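Local atomic coordinates of phosphoribosylaminoimidazole-succinocarboxamide synthase (Pyrococcus horikoshii, PDB entry 4O7T), a protein that catalyses the ATP-dependent joining of L-aspartate to the carboxylate of the imidazole nucleotide CAIR, giving SAICAR in de novo purine synthesis. Residues A[36-41]-A[211-216]; A[47-52]-A[191-196]; A[95-100]-A[198-203]. One frame throughout, in Å; residues are numbered along the deposited sequence.

Interaction 1 (A[36-41]-A[211-216]); sequences GTKKAR and DVFRFD. With ASP (aspartic acid), chain D.
K38 reaches from the strand 38-41 to the end of the short helix 211-214, where its ammonium group is held by two backbone carbonyls and a carboxylate. NZ donates to F213 O at 2.8 Å, almost collinear with the carbonyl bond (C=O...N angle 165°), and more weakly to R214 O. The salt bridge to D216 runs from NZ to OD1 at 3.0 Å, with the nitrogen lying above the carboxylate plane. Carbonyls at a helix C-terminus carry partial negative charge, so this is a likely place for a lysine to stay protonated. K38 gets there fully stretched: its CG stands anti to the backbone N (chi1 179°), and every later torsion is extended. On the way the chain runs by the F213 ring in the opposite sense, CG coming to 3.7 Å from CZ, and NZ sits over the ring face in a cation-pi contact, 4.9 Å from the centroid. A40 adds its methyl group, CB lying 3.7 Å from F213 CE1. R214 starts away from the strand, and its guanidinium meets bound aspartic acid, a substrate of the enzyme. Its NH1 donates to OXT of the ligand at 2.7 Å in a nearly straight bond, with OXT at the guanidinium edge, while NH2 bonds to D211 OD1 one helical turn back. The same ligand is also bonded by K210. T37 and K38 form a classic beta bulge opposite A33, where strand 38-41 pairs antiparallel with strand 30-33; F213 touches A31 and A33 of that strand and also L220 of helix 220-232.

Interaction 2 (A[47-52]-A[191-196]); sequences WLNAQL and EISPDT. With TMP (thymidine-5'-phosphate), chain B.
N49 and S193 bring the two backbones to 5.2 Å between CA atoms, where helix 45-62 passes the irregular loop 191-196. The N49 amide is wedged against three successive loop residues. Its OD1 lies 3.5 Å from S193 CB and 3.4 Å from P194 CD, buried with no polar partner in the model. ND2 stands 3.2 Å from each of D195 OD1 and OD2, the amide and carboxylate planes being 80° apart. That carboxylate is held chiefly from elsewhere, by Y224 at OD2 and K45 at OD1. One turn on, L52 crosses P194 at about a right angle, its CD1 methyl 3.7 Å from the ring carbon CD. The loop is braced from within: S193 OG sits between its backbone N and carbonyl carbon (chi1 70°), from where it donates to E191 OE1 at 2.5 Å and accepts from D195 N. E191 is tied in turn to K13 through its other oxygen. The bond from D195 N makes an ST turn, and T196 OG1 accepts from S193 N at 3.1 Å. This tightly knit turn precedes strand 197-201 in the SAICAR synthetase fold and lies between two ligand sites, with E191 near ADP and T196 against the thymine carbonyl O2 of TMP.

Interaction 3 (A[95-100]-A[198-203]); sequences VVAGSL and RFWDAK. With TMP (thymidine-5'-phosphate), chain B.
V95 opens the contact by laying its CG1 methyl 3.9 Å from CZ3 of the W200 indole, the two side chains crossing at a slant. V96 turns away from 198-203, its side chain touching L112 of strand 111-121, and meets the indole only through its carbonyl oxygen. A97 points back across, its CB touching the aliphatic part of R198 at CD (3.8 Å) and, more loosely, the indole at CZ2. This loop follows strand 84-93 of the six-stranded antiparallel sheet, and V95 and R198 both bond through their backbones to V172 of strand 169-180. The chain then reaches the phosphate of TMP, probably in the site of the substrate's ribose phosphate. G98 CA and the A97 carbonyl carbon lie over one face of the R198 guanidinium, CA 3.4 Å from NH2, while C3' of the nucleotide sugar covers the opposite face. A side chain at G98 would run into both the arginine and phosphate oxygen O3P, and the backbone has positive phi (54°). The R198 chain is extended from CG to NE, which carries NH1 to within 2.8 Å of O3P in an almost straight bond (168°); NH2 adds a weak one. NE is salt-bridged to D211 and NH1 to D173, which fixes how the group is turned. Replacing it with a methionine would probably cost O3P the charged donor at NH1 and D211 and D173 one charged partner each, D211 keeping R214. S99 grips the phosphate twice, its backbone N donating to O3P at 2.9 Å and OG to O2P at 2.7 Å. R93 and D173 bind the same nucleotide, and L100 packs on H135 of the second subunit.

Interactions 2 and 3 meet the same TMP from different ends, 191-196 at the base and 95-100 with 198-203 at the phosphate, while R214 of interaction 1 bonds the aspartic acid. Their centres lie about 16 to 17 Å apart, yet each pair touches. D211 joins interaction 1 to interaction 3 by a salt bridge, OD2 to R198 NE at 2.7 Å, and also holds R214, so one carboxylate links the arginines of the aspartate and phosphate sites. R214 NH1 comes to 3.5 Å from D195 O of interaction 2, and F199 CE2 of interaction 3 packs 3.8 Å from P194 CA of interaction 2. Along the chain, interactions 2 and 3 are both nested within the loop closed by interaction 1.

Interaction 1 (A[36-41]-A[211-216])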
loop_
_atom_site.group_PDB
_atom_site.type_symbol
_atom_site.label_atom_id
_atom_site.label_comp_id
_atom_site.label_asym_id
_atom_site.label_seq_id
_atom_site.Cartn_x
_atom_site.Cartn_y
_atom_site.Cartn_z
ATOM N N GLY A 36 -10.012 -1.327 -18.406
ATOM C CA GLY A 36 -10.712 -1.880 -19.570
ATOM C C GLY A 36 -11.769 -1.004 -20.234
ATOM O O GLY A 36 -12.467 -1.461 -21.141
ATOM N N THR A 37 -11.881 0.252 -19.800
ATOM C CA THR A 37 -12.898 1.173 -20.321
ATOM C C THR A 37 -12.561 1.785 -21.695
ATOM O O THR A 37 -13.457 2.203 -22.429
ATOM C CB THR A 37 -13.225 2.291 -19.307
ATOM O OG1 THR A 37 -12.066 3.095 -19.088
ATOM C CG2 THR A 37 -13.669 1.701 -17.976
ATOM N N LYS A 38 -11.273 1.836 -22.034
ATOM C CA LYS A 38 -10.821 2.297 -23.348
ATOM C C LYS A 38 -10.309 1.096 -24.148
ATOM O O LYS A 38 -9.482 0.339 -23.657
ATOM C CB LYS A 38 -9.720 3.356 -23.182
ATOM C CG LYS A 38 -9.151 3.900 -24.480
ATOM C CD LYS A 38 -8.085 4.956 -24.223
ATOM C CE LYS A 38 -7.681 5.629 -25.524
ATOM N NZ LYS A 38 -6.715 6.747 -25.320
ATOM N N LYS A 39 -10.802 0.922 -25.375
ATOM C CA LYS A 39 -10.467 -0.255 -26.192
ATOM C C LYS A 39 -10.125 0.113 -27.622
ATOM O O LYS A 39 -10.761 0.984 -28.217
ATOM C CB LYS A 39 -11.631 -1.248 -26.239
ATOM C CG LYS A 39 -12.083 -1.809 -24.908
ATOM C CD LYS A 39 -13.421 -2.503 -25.085
ATOM C CE LYS A 39 -13.821 -3.236 -23.819
ATOM N NZ LYS A 39 -15.240 -3.680 -23.887
ATOM N N ALA A 40 -9.135 -0.579 -28.176
ATOM C CA ALA A 40 -8.782 -0.480 -29.589
ATOM C C ALA A 40 -8.019 -1.729 -29.998
ATOM O O ALA A 40 -7.566 -2.505 -29.148
ATOM C CB ALA A 40 -7.957 0.773 -29.866
ATOM N N ARG A 41 -7.893 -1.938 -31.299
ATOM C CA ARG A 41 -7.154 -3.077 -31.821
ATOM C C ARG A 41 -6.031 -2.551 -32.694
ATOM O O ARG A 41 -6.239 -1.634 -33.480
ATOM C CB ARG A 41 -8.076 -3.990 -32.629
ATOM C CG ARG A 41 -9.339 -4.415 -31.890
ATOM C CD ARG A 41 -10.174 -5.418 -32.679
ATOM N NE ARG A 41 -9.575 -6.755 -32.696
ATOM C CZ ARG A 41 -8.661 -7.167 -33.572
ATOM N NH1 ARG A 41 -8.222 -6.346 -34.516
ATOM N NH2 ARG A 41 -8.174 -8.401 -33.495
ATOM N N ASP A 211 1.645 3.817 -23.011
ATOM C CA ASP A 211 1.250 5.197 -22.672
ATOM C C ASP A 211 0.895 6.013 -23.922
ATOM O O ASP A 211 0.072 6.923 -23.857
ATOM C CB ASP A 211 2.335 5.922 -21.873
ATOM C CG ASP A 211 2.247 5.661 -20.352
ATOM O OD1 ASP A 211 1.255 5.097 -19.849
ATOM O OD2 ASP A 211 3.196 6.053 -19.653
ATOM N N VAL A 212 1.525 5.675 -25.043
ATOM C CA VAL A 212 1.167 6.214 -26.368
ATOM C C VAL A 212 -0.329 5.987 -26.674
ATOM O O VAL A 212 -1.017 6.894 -27.149
ATOM C CB VAL A 212 2.083 5.598 -27.457
ATOM C CG1 VAL A 212 1.529 5.797 -28.856
ATOM C CG2 VAL A 212 3.492 6.185 -27.347
ATOM N N PHE A 213 -0.829 4.786 -26.374
ATOM C CA PHE A 213 -2.263 4.498 -26.498
ATOM C C PHE A 213 -3.066 5.078 -25.336
ATOM O O PHE A 213 -4.133 5.648 -25.544
ATOM C CB PHE A 213 -2.506 2.990 -26.645
ATOM C CG PHE A 213 -3.927 2.559 -26.379
ATOM C CD1 PHE A 213 -4.967 2.924 -27.245
ATOM C CD2 PHE A 213 -4.225 1.761 -25.288
ATOM C CE1 PHE A 213 -6.268 2.504 -27.008
ATOM C CE2 PHE A 213 -5.523 1.339 -25.050
ATOM C CZ PHE A 213 -6.547 1.718 -25.906
ATOM N N ARG A 214 -2.558 4.937 -24.115
ATOM C CA ARG A 214 -3.283 5.423 -22.938
ATOM C C ARG A 214 -3.625 6.922 -23.044
ATOM O O ARG A 214 -4.731 7.322 -22.702
ATOM C CB ARG A 214 -2.507 5.145 -21.646
ATOM C CG ARG A 214 -2.485 3.682 -21.206
ATOM C CD ARG A 214 -1.844 3.568 -19.832
ATOM N NE ARG A 214 -1.503 2.192 -19.473
ATOM C CZ ARG A 214 -0.278 1.671 -19.519
ATOM N NH1 ARG A 214 -0.098 0.408 -19.168
ATOM N NH2 ARG A 214 0.768 2.396 -19.916
ATOM N N PHE A 215 -2.680 7.730 -23.529
ATOM C CA PHE A 215 -2.839 9.191 -23.522
ATOM C C PHE A 215 -2.739 9.843 -24.905
ATOM O O PHE A 215 -2.487 11.047 -25.005
ATOM C CB PHE A 215 -1.839 9.833 -22.543
ATOM C CG PHE A 215 -1.967 9.324 -21.137
ATOM C CD1 PHE A 215 -3.111 9.595 -20.386
ATOM C CD2 PHE A 215 -0.957 8.556 -20.566
ATOM C CE1 PHE A 215 -3.242 9.107 -19.094
ATOM C CE2 PHE A 215 -1.081 8.070 -19.276
ATOM C CZ PHE A 215 -2.225 8.348 -18.538
ATOM N N ASP A 216 -2.941 9.043 -25.957
ATOM C CA ASP A 216 -2.942 9.520 -27.343
ATOM C C ASP A 216 -1.668 10.297 -27.687
ATOM O O ASP A 216 -1.724 11.379 -28.274
ATOM C CB ASP A 216 -4.202 10.358 -27.622
ATOM C CG ASP A 216 -5.487 9.616 -27.279
ATOM O OD1 ASP A 216 -5.585 8.402 -27.560
ATOM O OD2 ASP A 216 -6.404 10.240 -26.714
HETATM N N ASP D . -4.397 1.802 -17.993
HETATM C CA ASP D . -4.243 0.517 -17.249
HETATM C C ASP D . -3.559 -0.565 -18.075
HETATM O O ASP D . -4.220 -1.354 -18.752
HETATM C CB ASP D . -5.598 -0.002 -16.755
HETATM C CG ASP D . -6.027 0.627 -15.453
HETATM O OD1 ASP D . -6.751 -0.043 -14.686
HETATM O OD2 ASP D . -5.650 1.787 -15.189
HETATM O OXT ASP D . -2.335 -0.686 -18.055
#

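Interaction 2 (A[47-52]-A[191-196])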
loop_
_atom_site.group_PDB
_atom_site.type_symbol
_atom_site.label_atom_id
_atom_site.label_comp_id
_atom_site.label_asym_id
_atom_site.label_seq_id
_atom_site.Cartn_x
_atom_site.Cartn_y
_atom_site.Cartn_z
ATOM N N TRP A 47 2.050 -9.786 -32.191
ATOM C CA TRP A 47 3.357 -10.249 -32.667
ATOM C C TRP A 47 4.510 -9.554 -31.987
ATOM O O TRP A 47 5.458 -10.200 -31.546
ATOM C CB TRP A 47 3.461 -10.093 -34.180
ATOM C CG TRP A 47 4.638 -10.824 -34.769
ATOM C CD1 TRP A 47 4.666 -12.129 -35.265
ATOM C CD2 TRP A 47 6.013 -10.319 -34.924
ATOM N NE1 TRP A 47 5.929 -12.457 -35.711
ATOM C CE2 TRP A 47 6.786 -11.415 -35.535
ATOM C CE3 TRP A 47 6.659 -9.119 -34.631
ATOM C CZ2 TRP A 47 8.143 -11.285 -35.829
ATOM C CZ3 TRP A 47 8.024 -9.002 -34.928
ATOM C CH2 TRP A 47 8.747 -10.059 -35.515
ATOM N N LEU A 48 4.436 -8.229 -31.901
ATOM C CA LEU A 48 5.466 -7.439 -31.231
ATOM C C LEU A 48 5.626 -7.837 -29.762
ATOM O O LEU A 48 6.740 -8.087 -29.299
ATOM C CB LEU A 48 5.150 -5.948 -31.355
ATOM C CG LEU A 48 5.404 -5.364 -32.747
ATOM C CD1 LEU A 48 4.584 -4.098 -32.968
ATOM C CD2 LEU A 48 6.891 -5.109 -32.958
ATOM N N ASN A 49 4.510 -7.913 -29.042
ATOM C CA ASN A 49 4.530 -8.254 -27.623
ATOM C C ASN A 49 5.062 -9.672 -27.373
ATOM O O ASN A 49 5.861 -9.884 -26.447
ATOM C CB ASN A 49 3.143 -8.034 -26.998
ATOM C CG ASN A 49 2.835 -6.568 -26.762
ATOM O OD1 ASN A 49 3.689 -5.704 -26.930
ATOM N ND2 ASN A 49 1.605 -6.283 -26.365
ATOM N N ALA A 50 4.651 -10.620 -28.222
ATOM C CA ALA A 50 5.155 -11.997 -28.161
ATOM C C ALA A 50 6.677 -12.040 -28.297
ATOM O O ALA A 50 7.375 -12.588 -27.441
ATOM C CB ALA A 50 4.492 -12.868 -29.222
ATOM N N GLN A 51 7.185 -11.432 -29.362
ATOM C CA GLN A 51 8.607 -11.447 -29.649
ATOM C C GLN A 51 9.400 -10.786 -28.544
ATOM O O GLN A 51 10.439 -11.298 -28.126
ATOM C CB GLN A 51 8.905 -10.733 -30.973
ATOM C CG GLN A 51 8.176 -11.295 -32.183
ATOM C CD GLN A 51 8.418 -12.772 -32.386
ATOM O OE1 GLN A 51 9.559 -13.224 -32.416
ATOM N NE2 GLN A 51 7.340 -13.535 -32.526
ATOM N N LEU A 52 8.916 -9.640 -28.075
ATOM C CA LEU A 52 9.645 -8.895 -27.067
ATOM C C LEU A 52 9.690 -9.633 -25.726
ATOM O O LEU A 52 10.713 -9.595 -25.033
ATOM C CB LEU A 52 9.099 -7.477 -26.926
ATOM C CG LEU A 52 9.447 -6.585 -28.125
ATOM C CD1 LEU A 52 8.585 -5.326 -28.153
ATOM C CD2 LEU A 52 10.932 -6.243 -28.151
ATOM N N GLU A 191 3.893 -11.858 -18.931
ATOM C CA GLU A 191 4.592 -11.249 -20.054
ATOM C C GLU A 191 5.518 -10.137 -19.588
ATOM O O GLU A 191 5.394 -9.646 -18.448
ATOM C CB GLU A 191 3.578 -10.677 -21.070
ATOM C CG GLU A 191 2.892 -9.400 -20.596
ATOM C CD GLU A 191 1.884 -8.838 -21.586
ATOM O OE1 GLU A 191 2.276 -8.200 -22.576
ATOM O OE2 GLU A 191 0.681 -8.990 -21.361
ATOM N N ILE A 192 6.433 -9.747 -20.478
ATOM C CA ILE A 192 7.194 -8.511 -20.335
ATOM C C ILE A 192 7.247 -7.854 -21.714
ATOM O O ILE A 192 7.939 -8.329 -22.600
ATOM C CB ILE A 192 8.636 -8.728 -19.808
ATOM C CG1 ILE A 192 8.651 -9.588 -18.541
ATOM C CG2 ILE A 192 9.304 -7.382 -19.542
ATOM C CD1 ILE A 192 10.038 -10.004 -18.081
ATOM N N SER A 193 6.500 -6.764 -21.883
ATOM C CA SER A 193 6.322 -6.137 -23.184
ATOM C C SER A 193 6.080 -4.641 -22.977
ATOM O O SER A 193 5.956 -4.199 -21.830
ATOM C CB SER A 193 5.108 -6.763 -23.882
ATOM O OG SER A 193 3.906 -6.378 -23.235
ATOM N N PRO A 194 5.980 -3.858 -24.073
ATOM C CA PRO A 194 5.635 -2.439 -23.911
ATOM C C PRO A 194 4.222 -2.211 -23.365
ATOM O O PRO A 194 3.891 -1.066 -23.040
ATOM C CB PRO A 194 5.763 -1.875 -25.338
ATOM C CG PRO A 194 6.681 -2.823 -26.038
ATOM C CD PRO A 194 6.310 -4.171 -25.480
ATOM N N ASP A 195 3.404 -3.276 -23.284
ATOM C CA ASP A 195 2.122 -3.236 -22.542
ATOM C C ASP A 195 2.326 -3.152 -21.028
ATOM O O ASP A 195 1.524 -2.530 -20.323
ATOM C CB ASP A 195 1.239 -4.475 -22.824
ATOM C CG ASP A 195 0.439 -4.357 -24.124
ATOM O OD1 ASP A 195 -0.524 -5.126 -24.316
ATOM O OD2 ASP A 195 0.772 -3.508 -24.968
ATOM N N THR A 196 3.391 -3.785 -20.536
ATOM C CA THR A 196 3.577 -3.957 -19.094
ATOM C C THR A 196 4.801 -3.229 -18.511
ATOM O O THR A 196 5.150 -3.424 -17.332
ATOM C CB THR A 196 3.598 -5.460 -18.718
ATOM O OG1 THR A 196 4.656 -6.112 -19.428
ATOM C CG2 THR A 196 2.270 -6.120 -19.098
HETATM P P TMP B . 0.788 2.471 -12.858
HETATM O O1P TMP B . -0.534 2.457 -13.539
HETATM O O2P TMP B . 0.723 1.923 -11.444
HETATM O O3P TMP B . 1.612 3.728 -13.016
HETATM O "O5'" TMP B . 1.599 1.378 -13.709
HETATM C "C5'" TMP B . 2.927 0.965 -13.360
HETATM C "C4'" TMP B . 3.466 0.004 -14.414
HETATM O "O4'" TMP B . 2.765 -1.244 -14.357
HETATM C "C3'" TMP B . 3.325 0.517 -15.849
HETATM O "O3'" TMP B . 4.540 0.226 -16.521
HETATM C "C2'" TMP B . 2.299 -0.346 -16.529
HETATM C "C1'" TMP B . 2.184 -1.572 -15.630
HETATM N N1 TMP B . 0.783 -1.996 -15.482
HETATM C C2 TMP B . 0.353 -3.221 -16.065
HETATM O O2 TMP B . 1.167 -3.913 -16.707
HETATM N N3 TMP B . -0.920 -3.649 -15.943
HETATM C C4 TMP B . -1.824 -2.912 -15.268
HETATM O O4 TMP B . -3.012 -3.298 -15.169
HETATM C C5 TMP B . -1.413 -1.626 -14.635
HETATM C C5M TMP B . -2.395 -0.768 -13.865
HETATM C C6 TMP B . -0.091 -1.225 -14.787
#

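Interaction 3 (A[95-100]-A[198-203])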
loop_
_atom_site.group_PDB
_atom_site.type_symbol
_atom_site.label_atom_id
_atom_site.label_comp_id
_atom_site.label_asym_id
_atom_site.label_seq_id
_atom_site.Cartn_x
_atom_site.Cartn_y
_atom_site.Cartn_z
ATOM N N VAL A 95 11.664 5.673 -12.078
ATOM C CA VAL A 95 11.414 7.064 -12.423
ATOM C C VAL A 95 9.929 7.322 -12.144
ATOM O O VAL A 95 9.095 6.467 -12.462
ATOM C CB VAL A 95 11.758 7.309 -13.917
ATOM C CG1 VAL A 95 11.258 8.657 -14.391
ATOM C CG2 VAL A 95 13.265 7.185 -14.140
ATOM N N VAL A 96 9.600 8.454 -11.516
ATOM C CA VAL A 96 8.197 8.778 -11.205
ATOM C C VAL A 96 7.339 8.936 -12.459
ATOM O O VAL A 96 7.661 9.711 -13.379
ATOM C CB VAL A 96 8.047 10.025 -10.307
ATOM C CG1 VAL A 96 6.586 10.354 -10.078
ATOM C CG2 VAL A 96 8.743 9.815 -8.975
ATOM N N ALA A 97 6.250 8.177 -12.490
ATOM C CA ALA A 97 5.289 8.206 -13.602
ATOM C C ALA A 97 3.988 7.565 -13.145
ATOM O O ALA A 97 3.951 6.918 -12.106
ATOM C CB ALA A 97 5.842 7.450 -14.801
ATOM N N GLY A 98 2.928 7.729 -13.934
ATOM C CA GLY A 98 1.667 7.022 -13.683
ATOM C C GLY A 98 1.110 7.217 -12.292
ATOM O O GLY A 98 1.143 8.334 -11.753
ATOM N N SER A 99 0.630 6.130 -11.687
ATOM C CA SER A 99 -0.045 6.205 -10.377
ATOM C C SER A 99 0.865 6.660 -9.230
ATOM O O SER A 99 0.376 7.147 -8.196
ATOM C CB SER A 99 -0.691 4.858 -10.012
ATOM O OG SER A 99 0.319 3.908 -9.707
ATOM N N LEU A 100 2.179 6.506 -9.397
ATOM C CA LEU A 100 3.116 6.958 -8.345
ATOM C C LEU A 100 3.006 8.465 -7.996
ATOM O O LEU A 100 3.305 8.877 -6.869
ATOM C CB LEU A 100 4.564 6.561 -8.664
ATOM C CG LEU A 100 5.577 6.733 -7.522
ATOM C CD1 LEU A 100 5.182 5.939 -6.273
ATOM C CD2 LEU A 100 6.982 6.368 -7.972
ATOM N N ARG A 198 7.068 0.813 -18.781
ATOM C CA ARG A 198 7.274 2.138 -19.353
ATOM C C ARG A 198 8.708 2.242 -19.895
ATOM O O ARG A 198 9.678 1.967 -19.178
ATOM C CB ARG A 198 6.937 3.261 -18.354
ATOM C CG ARG A 198 5.426 3.455 -18.142
ATOM C CD ARG A 198 5.083 4.720 -17.364
ATOM N NE ARG A 198 3.627 4.898 -17.278
ATOM C CZ ARG A 198 2.887 4.575 -16.219
ATOM N NH1 ARG A 198 3.446 4.101 -15.111
ATOM N NH2 ARG A 198 1.578 4.765 -16.250
ATOM N N PHE A 199 8.811 2.595 -21.176
ATOM C CA PHE A 199 10.086 2.778 -21.862
ATOM C C PHE A 199 10.160 4.213 -22.401
ATOM O O PHE A 199 9.344 4.600 -23.239
ATOM C CB PHE A 199 10.218 1.819 -23.051
ATOM C CG PHE A 199 10.164 0.343 -22.700
ATOM C CD1 PHE A 199 11.020 -0.215 -21.745
ATOM C CD2 PHE A 199 9.292 -0.508 -23.385
ATOM C CE1 PHE A 199 10.983 -1.578 -21.461
ATOM C CE2 PHE A 199 9.259 -1.874 -23.110
ATOM C CZ PHE A 199 10.104 -2.413 -22.149
ATOM N N TRP A 200 11.134 4.995 -21.936
ATOM C CA TRP A 200 11.349 6.348 -22.461
ATOM C C TRP A 200 12.618 6.444 -23.257
ATOM O O TRP A 200 13.640 5.861 -22.876
ATOM C CB TRP A 200 11.424 7.380 -21.344
ATOM C CG TRP A 200 10.134 7.644 -20.615
ATOM C CD1 TRP A 200 8.881 7.081 -20.862
ATOM C CD2 TRP A 200 9.923 8.582 -19.505
ATOM N NE1 TRP A 200 7.953 7.565 -19.989
ATOM C CE2 TRP A 200 8.505 8.474 -19.147
ATOM C CE3 TRP A 200 10.740 9.444 -18.782
ATOM C CZ2 TRP A 200 7.944 9.225 -18.118
ATOM C CZ3 TRP A 200 10.163 10.200 -17.746
ATOM C CH2 TRP A 200 8.799 10.085 -17.418
ATOM N N ASP A 201 12.588 7.201 -24.354
ATOM C CA ASP A 201 13.841 7.501 -25.051
ATOM C C ASP A 201 14.721 8.318 -24.106
ATOM O O ASP A 201 14.237 9.261 -23.489
ATOM C CB ASP A 201 13.608 8.278 -26.339
ATOM C CG ASP A 201 14.909 8.671 -27.003
ATOM O OD1 ASP A 201 15.515 7.807 -27.659
ATOM O OD2 ASP A 201 15.343 9.830 -26.823
ATOM N N ALA A 202 16.001 7.949 -23.998
ATOM C CA ALA A 202 16.923 8.573 -23.035
ATOM C C ALA A 202 17.110 10.073 -23.289
ATOM O O ALA A 202 17.317 10.856 -22.350
ATOM C CB ALA A 202 18.273 7.855 -23.033
ATOM N N LYS A 203 16.990 10.454 -24.556
ATOM C CA LYS A 203 17.210 11.817 -25.015
ATOM C C LYS A 203 15.962 12.707 -24.909
ATOM O O LYS A 203 15.975 13.770 -24.260
ATOM C CB LYS A 203 17.639 11.749 -26.479
ATOM C CG LYS A 203 18.822 12.622 -26.828
ATOM C CD LYS A 203 18.567 14.095 -26.526
ATOM C CE LYS A 203 19.828 14.893 -26.778
ATOM N NZ LYS A 203 20.412 14.524 -28.098
HETATM P P TMP B . 0.788 2.471 -12.858
HETATM O O1P TMP B . -0.534 2.457 -13.539
HETATM O O2P TMP B . 0.723 1.923 -11.444
HETATM O O3P TMP B . 1.612 3.728 -13.016
HETATM O "O5'" TMP B . 1.599 1.378 -13.709
HETATM C "C5'" TMP B . 2.927 0.965 -13.360
HETATM C "C4'" TMP B . 3.466 0.004 -14.414
HETATM O "O4'" TMP B . 2.765 -1.244 -14.357
HETATM C "C3'" TMP B . 3.325 0.517 -15.849
HETATM O "O3'" TMP B . 4.540 0.226 -16.521
HETATM C "C2'" TMP B . 2.299 -0.346 -16.529
HETATM C "C1'" TMP B . 2.184 -1.572 -15.630
HETATM N N1 TMP B . 0.783 -1.996 -15.482
HETATM C C2 TMP B . 0.353 -3.221 -16.065
HETATM O O2 TMP B . 1.167 -3.913 -16.707
HETATM N N3 TMP B . -0.920 -3.649 -15.943
HETATM C C4 TMP B . -1.824 -2.912 -15.268
HETATM O O4 TMP B . -3.012 -3.298 -15.169
HETATM C C5 TMP B . -1.413 -1.626 -14.635
HETATM C C5M TMP B . -2.395 -0.768 -13.865
HETATM C C6 TMP B . -0.091 -1.225 -14.787
#